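Local coordinates for protein VAPBC49 (Mycobacterium tuberculosis, PDB 5AF3) that is possibly the antitoxin component of a type II toxin-antitoxin system, paired with the toxin VapC45, and probably binds DNA, at residues 164-167 and 171-174; 210-215 and 219-224; 143-146 and 151-154. All coordinates share one frame; numbering follows the deposited sequence.

Contact 1 (164-167 and 171-174); sequences ISFA and LASM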
ATOM      1  N   ILE A 164       7.154 -15.657  -6.879  1.00 21.65           N
ATOM      2  CA  ILE A 164       7.118 -16.832  -6.038  1.00 20.66           C
ATOM      3  C   ILE A 164       8.373 -17.654  -6.303  1.00 20.15           C
ATOM      4  O   ILE A 164       8.769 -17.816  -7.454  1.00 20.53           O
ATOM      5  CB  ILE A 164       5.838 -17.685  -6.315  1.00 19.90           C
ATOM      6  CG1 ILE A 164       4.573 -16.823  -6.110  1.00 20.76           C
ATOM      7  CG2 ILE A 164       5.761 -18.905  -5.367  1.00 20.25           C
ATOM      8  CD1 ILE A 164       3.282 -17.543  -6.444  1.00 17.78           C
ATOM      9  N   SER A 165       8.992 -18.154  -5.228  1.00 20.68           N
ATOM     10  CA  SER A 165      10.166 -19.042  -5.333  1.00 24.17           C
ATOM     11  C   SER A 165       9.722 -20.436  -4.945  1.00 19.06           C
ATOM     12  O   SER A 165       8.805 -20.583  -4.146  1.00 24.17           O
ATOM     13  CB  SER A 165      11.272 -18.565  -4.361  1.00 24.13           C
ATOM     14  OG  SER A 165      11.821 -17.360  -4.836  1.00 27.11           O
ATOM     15  N   PHE A 166      10.402 -21.470  -5.467  1.00 24.53           N
ATOM     16  CA  PHE A 166       9.916 -22.847  -5.241  1.00 24.72           C
ATOM     17  C   PHE A 166      10.913 -23.788  -4.532  1.00 26.46           C
ATOM     18  O   PHE A 166      12.107 -23.635  -4.723  1.00 24.63           O
ATOM     19  CB  PHE A 166       9.433 -23.432  -6.572  1.00 25.47           C
ATOM     20  CG  PHE A 166       8.359 -22.577  -7.215  1.00 20.68           C
ATOM     21  CD1 PHE A 166       7.039 -22.682  -6.787  1.00 19.27           C
ATOM     22  CD2 PHE A 166       8.701 -21.600  -8.143  1.00 22.42           C
ATOM     23  CE1 PHE A 166       6.047 -21.841  -7.327  1.00 19.49           C
ATOM     24  CE2 PHE A 166       7.714 -20.768  -8.703  1.00 22.51           C
ATOM     25  CZ  PHE A 166       6.392 -20.890  -8.265  1.00 17.68           C
ATOM     26  N   ALA A 167      10.386 -24.715  -3.726  1.00 27.75           N
ATOM     27  CA  ALA A 167      11.191 -25.706  -3.012  1.00 37.28           C
ATOM     28  C   ALA A 167      11.457 -26.916  -3.905  1.00 42.68           C
ATOM     29  O   ALA A 167      11.146 -26.878  -5.115  1.00 43.23           O
ATOM     30  CB  ALA A 167      10.504 -26.125  -1.703  1.00 35.45           C
ATOM     31  N   LEU A 171       6.685 -26.731  -5.178  1.00 26.07           N
ATOM     32  CA  LEU A 171       5.667 -25.853  -4.565  1.00 24.49           C
ATOM     33  C   LEU A 171       6.330 -24.654  -3.894  1.00 26.11           C
ATOM     34  O   LEU A 171       7.487 -24.750  -3.465  1.00 21.41           O
ATOM     35  CB  LEU A 171       4.808 -26.602  -3.572  1.00 20.70           C
ATOM     36  CG  LEU A 171       3.905 -27.704  -4.185  1.00 23.92           C
ATOM     37  CD1 LEU A 171       3.138 -28.356  -3.114  1.00 20.97           C
ATOM     38  CD2 LEU A 171       2.901 -27.064  -5.181  1.00 21.96           C
ATOM     39  N   ALA A 172       5.600 -23.530  -3.829  1.00 20.07           N
ATOM     40  CA  ALA A 172       6.102 -22.288  -3.243  1.00 15.89           C
ATOM     41  C   ALA A 172       6.855 -22.468  -1.892  1.00 15.92           C
ATOM     42  O   ALA A 172       6.378 -23.112  -0.965  1.00 21.78           O
ATOM     43  CB  ALA A 172       4.954 -21.300  -3.048  1.00 15.64           C
ATOM     44  N   SER A 173       8.007 -21.818  -1.816  1.00 23.83           N
ATOM     45  CA  SER A 173       8.763 -21.768  -0.582  1.00 22.51           C
ATOM     46  C   SER A 173       9.012 -20.316  -0.122  1.00 24.43           C
ATOM     47  O   SER A 173       9.457 -20.084   1.015  1.00 20.74           O
ATOM     48  CB  SER A 173      10.078 -22.479  -0.820  1.00 18.91           C
ATOM     49  OG  SER A 173      10.790 -21.834  -1.859  1.00 22.30           O
ATOM     50  N   MET A 174       8.718 -19.339  -0.988  1.00 23.81           N
ATOM     51  CA  MET A 174       8.955 -17.931  -0.651  1.00 21.72           C
ATOM     52  C   MET A 174       8.151 -17.089  -1.623  1.00 21.95           C
ATOM     53  O   MET A 174       7.985 -17.459  -2.795  1.00 19.18           O
ATOM     54  CB  MET A 174      10.452 -17.563  -0.797  1.00 21.31           C
ATOM     55  CG  MET A 174      10.859 -16.234  -0.142  1.00 26.54           C
ATOM     56  SD  MET A 174      12.658 -16.022   0.091  1.00 25.50           S
ATOM     57  CE  MET A 174      13.300 -15.626  -1.498  1.00 26.41           C
TER
HETATM   58  O   HOH W   1      10.435 -15.310  -3.884  1.00 25.91           O

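Contact 2 (210-215 and 219-224); sequences GPLRAG and QAVADD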
ATOM      1  N   GLY A 210       9.735   0.450  15.180  1.00 17.14           N
ATOM      2  CA  GLY A 210       9.874   1.011  16.519  1.00 21.65           C
ATOM      3  C   GLY A 210      11.016   2.030  16.574  1.00 19.89           C
ATOM      4  O   GLY A 210      10.819   3.166  17.001  1.00 20.06           O
ATOM      5  N   PRO A 211      12.222   1.627  16.145  1.00 16.76           N
ATOM      6  CA  PRO A 211      13.365   2.538  16.141  1.00 18.35           C
ATOM      7  C   PRO A 211      13.117   3.838  15.325  1.00 15.37           C
ATOM      8  O   PRO A 211      13.480   4.928  15.778  1.00 15.50           O
ATOM      9  CB  PRO A 211      14.477   1.690  15.507  1.00 18.34           C
ATOM     10  CG  PRO A 211      14.060   0.281  15.793  1.00 19.96           C
ATOM     11  CD  PRO A 211      12.609   0.270  15.705  1.00 17.66           C
ATOM     12  N   LEU A 212      12.504   3.719  14.144  1.00 13.31           N
ATOM     13  CA  LEU A 212      12.206   4.915  13.321  1.00 14.45           C
ATOM     14  C   LEU A 212      11.181   5.793  14.031  1.00 16.28           C
ATOM     15  O   LEU A 212      11.348   7.014  14.119  1.00 15.43           O
ATOM     16  CB  LEU A 212      11.685   4.515  11.947  1.00 15.39           C
ATOM     17  CG  LEU A 212      12.696   3.973  10.962  1.00 17.66           C
ATOM     18  CD1 LEU A 212      12.000   3.462   9.700  1.00 17.91           C
ATOM     19  CD2 LEU A 212      13.797   5.048  10.637  1.00 18.18           C
ATOM     20  N   ARG A 213      10.125   5.173  14.539  1.00 14.34           N
ATOM     21  CA  ARG A 213       9.132   5.920  15.343  1.00 16.14           C
ATOM     22  C   ARG A 213       9.738   6.643  16.528  1.00 19.51           C
ATOM     23  O   ARG A 213       9.341   7.775  16.854  1.00 20.69           O
ATOM     24  CB  ARG A 213       7.965   5.009  15.766  1.00 19.99           C
ATOM     25  CG  ARG A 213       7.111   4.574  14.612  1.00 20.12           C
ATOM     26  CD  ARG A 213       5.911   3.754  15.117  1.00 26.08           C
ATOM     27  NE  ARG A 213       5.215   3.121  13.992  1.00 31.07           N
ATOM     28  CZ  ARG A 213       4.513   1.989  14.064  1.00 34.04           C
ATOM     29  NH1 ARG A 213       4.369   1.366  15.224  1.00 34.07           N
ATOM     30  NH2 ARG A 213       3.922   1.493  12.981  1.00 34.17           N
ATOM     31  N   ALA A 214      10.693   6.001  17.183  1.00 19.81           N
ATOM     32  CA  ALA A 214      11.427   6.600  18.302  1.00 20.46           C
ATOM     33  C   ALA A 214      12.317   7.794  17.905  1.00 20.90           C
ATOM     34  O   ALA A 214      12.783   8.531  18.771  1.00 21.71           O
ATOM     35  CB  ALA A 214      12.269   5.513  19.031  1.00 20.43           C
ATOM     36  N   GLY A 215      12.581   7.977  16.603  1.00 17.61           N
ATOM     37  CA  GLY A 215      13.348   9.104  16.174  1.00 17.38           C
ATOM     38  C   GLY A 215      14.755   8.811  15.754  1.00 18.52           C
ATOM     39  O   GLY A 215      15.517   9.733  15.516  1.00 17.34           O
ATOM     40  N   GLN A 219      19.556   6.447   8.344  1.00 19.91           N
ATOM     41  CA  GLN A 219      20.913   5.873   8.215  1.00 23.07           C
ATOM     42  C   GLN A 219      21.253   4.944   9.396  1.00 18.39           C
ATOM     43  O   GLN A 219      21.800   3.831   9.188  1.00 23.55           O
ATOM     44  CB  GLN A 219      21.993   6.988   8.071  1.00 22.87           C
ATOM     45  CG  GLN A 219      23.394   6.443   7.754  1.00 27.23           C
ATOM     46  CD  GLN A 219      23.440   5.697   6.431  1.00 29.57           C
ATOM     47  OE1 GLN A 219      23.695   4.476   6.389  1.00 36.66           O
ATOM     48  NE2 GLN A 219      23.179   6.409   5.338  1.00 27.59           N
ATOM     49  N   ALA A 220      20.929   5.398  10.601  1.00 16.81           N
ATOM     50  CA  ALA A 220      21.212   4.646  11.832  1.00 21.71           C
ATOM     51  C   ALA A 220      20.433   3.341  11.828  1.00 22.58           C
ATOM     52  O   ALA A 220      20.976   2.274  12.103  1.00 20.22           O
ATOM     53  CB  ALA A 220      20.855   5.443  13.052  1.00 22.32           C
ATOM     54  N   VAL A 221      19.147   3.429  11.512  1.00 18.57           N
ATOM     55  CA  VAL A 221      18.326   2.195  11.453  1.00 17.42           C
ATOM     56  C   VAL A 221      18.822   1.255  10.346  1.00 18.05           C
ATOM     57  O   VAL A 221      18.968   0.048  10.574  1.00 21.30           O
ATOM     58  CB  VAL A 221      16.819   2.536  11.311  1.00 18.85           C
ATOM     59  CG1 VAL A 221      15.972   1.250  11.135  1.00 19.46           C
ATOM     60  CG2 VAL A 221      16.354   3.303  12.579  1.00 12.29           C
ATOM     61  N   ALA A 222      19.133   1.805   9.171  1.00 20.98           N
ATOM     62  CA  ALA A 222      19.576   0.978   8.036  1.00 26.46           C
ATOM     63  C   ALA A 222      20.832   0.191   8.391  1.00 27.73           C
ATOM     64  O   ALA A 222      20.906  -1.015   8.150  1.00 31.43           O
ATOM     65  CB  ALA A 222      19.801   1.829   6.802  1.00 25.68           C
ATOM     66  N   ASP A 223      21.800   0.871   8.994  1.00 29.62           N
ATOM     67  CA  ASP A 223      23.008   0.221   9.490  1.00 30.19           C
ATOM     68  C   ASP A 223      22.755  -0.840  10.570  1.00 30.58           C
ATOM     69  O   ASP A 223      23.328  -1.953  10.520  1.00 34.07           O
ATOM     70  CB  ASP A 223      24.000   1.277   9.986  1.00 31.18           C
ATOM     71  CG  ASP A 223      24.507   2.187   8.857  1.00 33.43           C
ATOM     72  OD1 ASP A 223      24.372   1.845   7.647  1.00 33.02           O
ATOM     73  OD2 ASP A 223      25.017   3.268   9.193  1.00 36.28           O
ATOM     74  N   ASP A 224      21.890  -0.515  11.527  1.00 23.16           N
ATOM     75  CA  ASP A 224      21.583  -1.409  12.619  1.00 19.01           C
ATOM     76  C   ASP A 224      20.860  -2.666  12.154  1.00 20.30           C
ATOM     77  O   ASP A 224      20.961  -3.693  12.812  1.00 23.69           O
ATOM     78  CB  ASP A 224      20.743  -0.703  13.692  1.00 20.39           C
ATOM     79  CG  ASP A 224      21.565   0.261  14.553  1.00 25.35           C
ATOM     80  OD1 ASP A 224      22.788   0.332  14.366  1.00 28.79           O
ATOM     81  OD2 ASP A 224      20.987   0.964  15.397  1.00 21.89           O
TER

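Contact 3 (143-146 and 151-154); sequences LIVP and YVFK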
ATOM      1  N   LEU A 143      -8.037 -14.230 -17.280  1.00 12.88           N
ATOM      2  CA  LEU A 143      -6.650 -14.625 -17.037  1.00 13.95           C
ATOM      3  C   LEU A 143      -5.706 -14.647 -18.222  1.00 18.20           C
ATOM      4  O   LEU A 143      -4.499 -14.390 -18.062  1.00 17.31           O
ATOM      5  CB  LEU A 143      -6.650 -16.035 -16.361  1.00 14.92           C
ATOM      6  CG  LEU A 143      -7.247 -16.087 -14.968  1.00 15.86           C
ATOM      7  CD1 LEU A 143      -7.453 -17.528 -14.502  1.00 20.28           C
ATOM      8  CD2 LEU A 143      -6.319 -15.328 -14.011  1.00 19.64           C
ATOM      9  N   ILE A 144      -6.214 -14.951 -19.425  1.00 15.02           N
ATOM     10  CA  ILE A 144      -5.329 -15.293 -20.524  1.00 18.46           C
ATOM     11  C   ILE A 144      -5.637 -14.486 -21.787  1.00 17.77           C
ATOM     12  O   ILE A 144      -6.759 -13.968 -21.944  1.00 21.09           O
ATOM     13  CB  ILE A 144      -5.340 -16.828 -20.833  1.00 18.60           C
ATOM     14  CG1 ILE A 144      -6.643 -17.251 -21.492  1.00 22.87           C
ATOM     15  CG2 ILE A 144      -5.059 -17.656 -19.564  1.00 16.48           C
ATOM     16  CD1 ILE A 144      -6.693 -18.733 -21.909  1.00 26.91           C
ATOM     17  N   VAL A 145      -4.631 -14.339 -22.637  1.00 19.72           N
ATOM     18  CA  VAL A 145      -4.785 -13.629 -23.916  1.00 24.87           C
ATOM     19  C   VAL A 145      -3.943 -14.323 -24.951  1.00 27.27           C
ATOM     20  O   VAL A 145      -2.969 -15.001 -24.576  1.00 26.96           O
ATOM     21  CB  VAL A 145      -4.350 -12.149 -23.822  1.00 22.82           C
ATOM     22  CG1 VAL A 145      -5.363 -11.376 -23.019  1.00 27.27           C
ATOM     23  CG2 VAL A 145      -2.969 -12.022 -23.216  1.00 22.27           C
ATOM     24  N   PRO A 146      -4.321 -14.183 -26.247  1.00 30.56           N
ATOM     25  CA  PRO A 146      -3.452 -14.623 -27.362  1.00 33.05           C
ATOM     26  C   PRO A 146      -2.137 -13.850 -27.428  1.00 34.43           C
ATOM     27  O   PRO A 146      -2.117 -12.624 -27.292  1.00 40.65           O
ATOM     28  CB  PRO A 146      -4.285 -14.326 -28.610  1.00 31.53           C
ATOM     29  CG  PRO A 146      -5.691 -14.165 -28.144  1.00 30.93           C
ATOM     30  CD  PRO A 146      -5.619 -13.652 -26.727  1.00 29.89           C
ATOM     31  N   TYR A 151      -2.342 -18.965 -26.449  1.00 35.77           N
ATOM     32  CA  TYR A 151      -2.840 -18.300 -25.238  1.00 32.35           C
ATOM     33  C   TYR A 151      -1.795 -18.322 -24.141  1.00 30.26           C
ATOM     34  O   TYR A 151      -1.141 -19.328 -23.924  1.00 27.51           O
ATOM     35  CB  TYR A 151      -4.143 -18.930 -24.745  1.00 34.99           C
ATOM     36  CG  TYR A 151      -5.281 -18.668 -25.695  1.00 37.63           C
ATOM     37  CD1 TYR A 151      -5.933 -17.436 -25.723  1.00 33.71           C
ATOM     38  CD2 TYR A 151      -5.661 -19.640 -26.614  1.00 39.61           C
ATOM     39  CE1 TYR A 151      -6.968 -17.200 -26.608  1.00 40.03           C
ATOM     40  CE2 TYR A 151      -6.685 -19.420 -27.495  1.00 41.23           C
ATOM     41  CZ  TYR A 151      -7.338 -18.203 -27.504  1.00 40.29           C
ATOM     42  OH  TYR A 151      -8.372 -18.022 -28.422  1.00 43.17           O
ATOM     43  N   VAL A 152      -1.653 -17.199 -23.447  1.00 25.32           N
ATOM     44  CA  VAL A 152      -0.689 -17.058 -22.362  1.00 23.79           C
ATOM     45  C   VAL A 152      -1.362 -16.255 -21.236  1.00 21.46           C
ATOM     46  O   VAL A 152      -2.348 -15.555 -21.481  1.00 18.00           O
ATOM     47  CB  VAL A 152       0.591 -16.280 -22.809  1.00 27.78           C
ATOM     48  CG1 VAL A 152       1.334 -17.001 -23.935  1.00 30.90           C
ATOM     49  CG2 VAL A 152       0.241 -14.828 -23.217  1.00 25.86           C
ATOM     50  N   PHE A 153      -0.802 -16.296 -20.038  1.00 16.33           N
ATOM     51  CA  PHE A 153      -1.316 -15.421 -18.977  1.00 16.96           C
ATOM     52  C   PHE A 153      -1.058 -13.953 -19.314  1.00 16.40           C
ATOM     53  O   PHE A 153      -0.015 -13.611 -19.857  1.00 17.57           O
ATOM     54  CB  PHE A 153      -0.641 -15.710 -17.644  1.00 19.83           C
ATOM     55  CG  PHE A 153      -1.196 -16.894 -16.921  1.00 16.85           C
ATOM     56  CD1 PHE A 153      -2.517 -16.916 -16.465  1.00 13.30           C
ATOM     57  CD2 PHE A 153      -0.355 -17.998 -16.647  1.00 19.06           C
ATOM     58  CE1 PHE A 153      -3.027 -18.022 -15.760  1.00 20.70           C
ATOM     59  CE2 PHE A 153      -0.841 -19.101 -15.922  1.00 13.71           C
ATOM     60  CZ  PHE A 153      -2.162 -19.139 -15.485  1.00 19.30           C
ATOM     61  N   LYS A 154      -2.049 -13.091 -19.034  1.00 14.04           N
ATOM     62  CA  LYS A 154      -1.833 -11.648 -19.097  1.00 15.13           C
ATOM     63  C   LYS A 154      -0.638 -11.284 -18.210  1.00 14.23           C
ATOM     64  O   LYS A 154      -0.448 -11.870 -17.133  1.00 15.24           O
ATOM     65  CB  LYS A 154      -3.070 -10.939 -18.542  1.00 12.88           C
ATOM     66  CG  LYS A 154      -4.329 -11.123 -19.389  1.00 13.83           C
ATOM     67  CD  LYS A 154      -5.498 -10.414 -18.739  1.00 14.69           C
ATOM     68  CE  LYS A 154      -6.750 -10.623 -19.576  1.00 17.35           C
ATOM     69  NZ  LYS A 154      -7.947 -10.099 -18.849  1.00 17.46           N
TER

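Contact 1 (164-167 and 171-174)
Ser173 places its OG between its own backbone N and carbonyl carbon (chi1 60°), which turns the hydroxyl across to Ser165 O; Ile164 sets CG1 beside its backbone N (chi1 -57°), which puts CG2 anti to that N and against Ala172 CB. The hydroxyl bond is weak, OG of Ser173 lying 3.3 Å from Ser165 O. The main grip on that carbonyl comes from the backbone: Ser173 N donates to Ser165 O over 2.8 Å, and Met174 N adds a long, weak bond to the same oxygen. One strong and two weak donors thus converge on this oxygen, and the CA-H of Ala172 comes close to it as well. With Ser173 and Met174 both facing Ser165, this is a classic beta bulge in the hairpin of strands 164-166 and 172-176, at the outer strand of a four-stranded antiparallel sheet. In the other direction Ser165 N donates to Met174 O at 2.7 Å, almost straight at hydrogen. Past the bulge, Ala167 N donates a hydrogen bond to Leu171 O at 2.9 Å, just outside the strand ends.

On one face Ser165 CB packs on Met174 CB at 3.8 Å. A water 2.7 Å from Ser165 OG also makes a weak bond to Met174 O. Ile164 CG2 presses on Ala172 CB at 3.4 Å, tighter than usual van der Waals contact, and helix 72-86 covers this pair through Tyr79, Val80, Phe72 and Ala76. The Phe166 ring meets the other strand with its edge, CD1 standing 3.4 Å from Ala172 N.

Contact 2 (210-215 and 219-224)
Pro211 and Leu212, in the last turn of helix 206-213, meet Val221 of helix 218-225, joining the first two of three short helices (206-213, 218-225, 229-236) in a region assigned to DUF433, a family of the HTH clan; the second and third probably form the helix-turn-helix. The contact is apolar and small, 127 Å² in all, and one methyl group carries it. Val221 holds CG1 anti to its backbone N (chi1 175°), which leaves CG2 beside that N and directed at the first helix. There CG2 lies 3.7 Å from Leu212 CD2 and 3.8 Å from Pro211 CB, resting against both the leucine branch and the proline CB. The Leu212 and Val221 side chains run at a slant to one another. Leu232 of helix 229-236 also touches Val221, Phe218 touches Leu212 and Tyr225 touches Pro211, extending the apolar cluster.

The second subunit borders the first helix: Ile156 of that subunit packs on Leu212, and Lys154 NZ of that subunit donates a hydrogen bond to Arg213 O.

Backbone bonds close the end of the first helix. Ala214 N donates to Gly210 O, while Gly215, with a positive phi of 106°, ends the helix in a Schellman motif, its N donating to Leu212 O at 2.9 Å.

Contact 3 (143-146 and 151-154)
Strands 144-147 and 150-153 form a two-stranded antiparallel beta hairpin, in which segment 143-146 pairs with segment 151-154. Val145 and Val152 are its hydrogen-bonded pair: Val145 N donates to Val152 O, nearly along the C=O axis, and Val152 N returns a bond to Val145 O, each 2.8 Å. Lys154 N closes the end with a 2.9 Å bond to Leu143 O, just before helix 155-161, where Lys154 takes the N-cap position.

Pro146 and Tyr151 share a face, side by side and pointing the same way, with Pro146 CG 3.6 Å from Tyr151 CE1; the tyrosine ring also stacks with Trp124. Ile144 swings CG1 between its backbone N and carbonyl carbon (chi1 72°), carrying CD1 to within 3.8 Å of Tyr151 CB. The Phe153 ring has Leu143 O at its edge, and Leu123 of helix 115-130 packs against both Leu143 and Phe153.

The extended Lys154 chain crosses Val145 at about a right angle and puts NZ on Gly142 O and on Arg213 O of the second subunit, so its charged end links the hairpin to the partner chain. Along the way, Lys154 CG rests 3.8 Å from Val145 CG1.

Along the chain contact 3 comes first, then contact 1, then contact 2, each closed before the next opens. Helix 155-161 runs directly from the hairpin of contact 3 toward that of contact 1, about 23 Å from centre to centre. Contact 1 lies nearest the centre of the chain, in the four-stranded sheet that strands 185-187 and 197-198 complete before the helices of contact 2. Contacts 2 and 3 sit on opposite sides of the chain's centre, about 44 Å between their centres, yet across the dimer the hairpin of contact 3 meets the second subunit's copy of contact 2. The end of helix 206-213 of one chain thus packs on the hairpin of the other.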